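Local atomic coordinates of rhamnose ABC transporter, periplasmic rhamnose-binding protein (Kribbella flavida, PDB entry 4KVF), a protein that probably binds a sugar, most likely rhamnose, as the extracytoplasmic solute-binding component of an ABC transporter. Residues Gly205-Gln210 and Ser231-Gly236. Sequence-based numbering, arbitrary orientation.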
ATOM      1  N   GLY A 205       1.377  13.429 -14.647  1.00 28.97           N
ATOM      2  CA  GLY A 205       2.373  12.700 -15.408  1.00 31.08           C
ATOM      3  C   GLY A 205       1.836  11.402 -15.988  1.00 31.08           C
ATOM      4  O   GLY A 205       2.526  10.731 -16.750  1.00 33.47           O
ATOM      5  N   ASN A 206       0.609  11.051 -15.605  1.00 33.69           N
ATOM      6  CA  ASN A 206      -0.105   9.902 -16.177  1.00 33.12           C
ATOM      7  C   ASN A 206       0.577   8.551 -15.965  1.00 42.80           C
ATOM      8  O   ASN A 206       0.387   7.633 -16.768  1.00 39.69           O
ATOM      9  CB  ASN A 206      -0.352  10.106 -17.678  1.00 35.45           C
ATOM     10  CG  ASN A 206      -1.350  11.215 -17.974  1.00 44.31           C
ATOM     11  OD1 ASN A 206      -1.497  12.164 -17.207  1.00 43.52           O
ATOM     12  ND2 ASN A 206      -2.036  11.098 -19.105  1.00 60.12           N
ATOM     13  N   ASP A 207       1.347   8.420 -14.885  1.00 33.01           N
ATOM     14  CA  ASP A 207       2.120   7.202 -14.617  1.00 35.64           C
ATOM     15  C   ASP A 207       3.006   6.794 -15.792  1.00 40.02           C
ATOM     16  O   ASP A 207       3.320   5.619 -15.969  1.00 43.67           O
ATOM     17  CB  ASP A 207       1.210   6.040 -14.216  1.00 37.25           C
ATOM     18  CG  ASP A 207       0.856   6.063 -12.752  1.00 47.19           C
ATOM     19  OD1 ASP A 207       1.531   6.798 -11.999  1.00 41.44           O
ATOM     20  OD2 ASP A 207      -0.086   5.344 -12.354  1.00 39.95           O
ATOM     21  N   ASP A 208       3.400   7.784 -16.586  1.00 38.05           N
ATOM     22  CA  ASP A 208       4.298   7.592 -17.715  1.00 37.52           C
ATOM     23  C   ASP A 208       5.648   8.247 -17.415  1.00 43.24           C
ATOM     24  O   ASP A 208       5.705   9.429 -17.070  1.00 40.99           O
ATOM     25  CB  ASP A 208       3.684   8.200 -18.973  1.00 44.64           C
ATOM     26  CG  ASP A 208       4.608   8.105 -20.173  1.00 54.02           C
ATOM     27  OD1 ASP A 208       5.077   6.987 -20.481  1.00 63.81           O
ATOM     28  OD2 ASP A 208       4.876   9.149 -20.801  1.00 50.95           O
ATOM     29  N   ASP A 209       6.723   7.470 -17.549  1.00 43.98           N
ATOM     30  CA  ASP A 209       8.085   7.904 -17.210  1.00 50.29           C
ATOM     31  C   ASP A 209       8.464   9.219 -17.892  1.00 48.56           C
ATOM     32  O   ASP A 209       8.835  10.192 -17.230  1.00 42.84           O
ATOM     33  CB  ASP A 209       9.082   6.792 -17.579  1.00 58.66           C
ATOM     34  CG  ASP A 209      10.457   6.970 -16.933  1.00 62.75           C
ATOM     35  OD1 ASP A 209      10.549   7.523 -15.819  1.00 49.28           O
ATOM     36  OD2 ASP A 209      11.455   6.528 -17.546  1.00 66.62           O
ATOM     37  N   GLN A 210       8.345   9.245 -19.215  1.00 50.41           N
ATOM     38  CA  GLN A 210       8.714  10.414 -20.009  1.00 52.88           C
ATOM     39  C   GLN A 210       7.841  11.646 -19.762  1.00 52.83           C
ATOM     40  O   GLN A 210       8.343  12.776 -19.695  1.00 46.21           O
ATOM     41  CB  GLN A 210       8.714  10.056 -21.496  1.00 52.33           C
ATOM     42  CG  GLN A 210      10.095   9.807 -22.064  1.00 71.71           C
ATOM     43  CD  GLN A 210      10.850  11.096 -22.328  1.00 80.13           C
ATOM     44  OE1 GLN A 210      11.448  11.681 -21.422  1.00 81.47           O
ATOM     45  NE2 GLN A 210      10.819  11.551 -23.576  1.00 83.38           N
ATOM     46  N   SER A 231       5.253  13.796  -5.364  1.00 26.28           N
ATOM     47  CA  SER A 231       4.709  12.942  -6.418  1.00 22.81           C
ATOM     48  C   SER A 231       4.226  11.626  -5.840  1.00 22.76           C
ATOM     49  O   SER A 231       5.033  10.733  -5.577  1.00 26.58           O
ATOM     50  CB  SER A 231       5.770  12.699  -7.497  1.00 25.93           C
ATOM     51  OG  SER A 231       5.198  12.101  -8.648  1.00 30.07           O
ATOM     52  N   PRO A 232       2.902  11.505  -5.630  1.00 23.19           N
ATOM     53  CA  PRO A 232       2.312  10.303  -5.036  1.00 21.83           C
ATOM     54  C   PRO A 232       2.086   9.230  -6.095  1.00 22.87           C
ATOM     55  O   PRO A 232       0.974   8.738  -6.278  1.00 28.35           O
ATOM     56  CB  PRO A 232       0.983  10.814  -4.478  1.00 25.56           C
ATOM     57  CG  PRO A 232       0.591  11.912  -5.436  1.00 24.70           C
ATOM     58  CD  PRO A 232       1.909  12.580  -5.825  1.00 22.70           C
ATOM     59  N   THR A 233       3.157   8.904  -6.806  1.00 23.70           N
ATOM     60  CA  THR A 233       3.147   7.840  -7.806  1.00 26.44           C
ATOM     61  C   THR A 233       4.578   7.366  -7.948  1.00 29.08           C
ATOM     62  O   THR A 233       5.487   8.194  -8.016  1.00 29.72           O
ATOM     63  CB  THR A 233       2.629   8.331  -9.168  1.00 29.64           C
ATOM     64  OG1 THR A 233       3.341   7.664 -10.224  1.00 29.33           O
ATOM     65  CG2 THR A 233       2.839   9.824  -9.325  1.00 30.14           C
ATOM     66  N   THR A 234       4.791   6.049  -7.984  1.00 29.46           N
ATOM     67  CA  THR A 234       6.159   5.538  -8.058  1.00 32.50           C
ATOM     68  C   THR A 234       6.840   5.946  -9.359  1.00 31.58           C
ATOM     69  O   THR A 234       8.046   6.235  -9.373  1.00 31.27           O
ATOM     70  CB  THR A 234       6.233   4.012  -7.844  1.00 31.52           C
ATOM     71  OG1 THR A 234       5.635   3.344  -8.960  1.00 39.40           O
ATOM     72  CG2 THR A 234       5.511   3.641  -6.559  1.00 34.08           C
ATOM     73  N   VAL A 235       6.068   5.991 -10.444  1.00 30.50           N
ATOM     74  CA  VAL A 235       6.603   6.409 -11.731  1.00 30.73           C
ATOM     75  C   VAL A 235       6.986   7.875 -11.660  1.00 28.84           C
ATOM     76  O   VAL A 235       8.057   8.273 -12.127  1.00 32.78           O
ATOM     77  CB  VAL A 235       5.578   6.214 -12.874  1.00 38.10           C
ATOM     78  CG1 VAL A 235       6.079   6.849 -14.160  1.00 38.61           C
ATOM     79  CG2 VAL A 235       5.293   4.742 -13.090  1.00 46.42           C
ATOM     80  N   GLY A 236       6.109   8.667 -11.061  1.00 28.82           N
ATOM     81  CA  GLY A 236       6.256  10.110 -11.046  1.00 32.72           C
ATOM     82  C   GLY A 236       7.435  10.573 -10.217  1.00 28.64           C
ATOM     83  O   GLY A 236       8.207  11.429 -10.639  1.00 30.65           O
TER
HETATM   84  O   HOH W   1       3.351   4.612 -10.576  1.00 49.32           O
HETATM   85  O   HOH W   2       9.611   6.605 -13.711  1.00 37.66           O
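The side chain of Val235 packs on the main chain of Asp207 where two helices of a parallel alpha/beta domain begin, and the pair illustrates how one aliphatic side chain can seat a turn while a carboxylate tethers it. Val235, followed outward, starts at CB, which lies 3.9 Å from Asp207 O. There it forks. With CG1 anti to the backbone N (chi1 171°), that methyl is thrust against the main chain of Asp207-Asp209, 3.5 Å from Asp207 C and equally close to the amide nitrogen of Asp209; CG2, on the other branch, rests 3.6 Å from Asp207 O. The methyls thus pack on peptide groups rather than on another side chain.

Polar atoms close the contact beside this fork. The hydroxyl of Thr233 gives its proton to the carboxylate, Thr233 OG1 to Asp207 OD1 measuring 2.7 Å, and it approaches nearly head-on to the C-O bond. The same oxygen accepts from Gly236 N at 3.1 Å, an N-cap bond that fixes the start of helix 234-245, so the one hydroxyl serves as donor to Asp207 and acceptor from Gly236. Because Asp207 CG stands anti to its own carbonyl carbon (chi1 -83°), the carboxylate is brought to this helix start, where the helix dipole would be expected to favour its negative charge. A water accepts from Val235 N and donates weakly to Asp207 OD1; a second water, unusually close to Asp209 OD1 and so to be read with caution, also donates to Val235 O, while Arg242 forms a salt bridge with Asp209 OD1.

Asp208 caps helix 209-222 through Lys211 N, following the type I' turn Gly205-Asp208. Two capped helix starts, each following a parallel strand (197-204 and 226-231), are thereby joined at the strands' C-terminal ends, as in the Rossmann-like domains of periplasmic binding proteins.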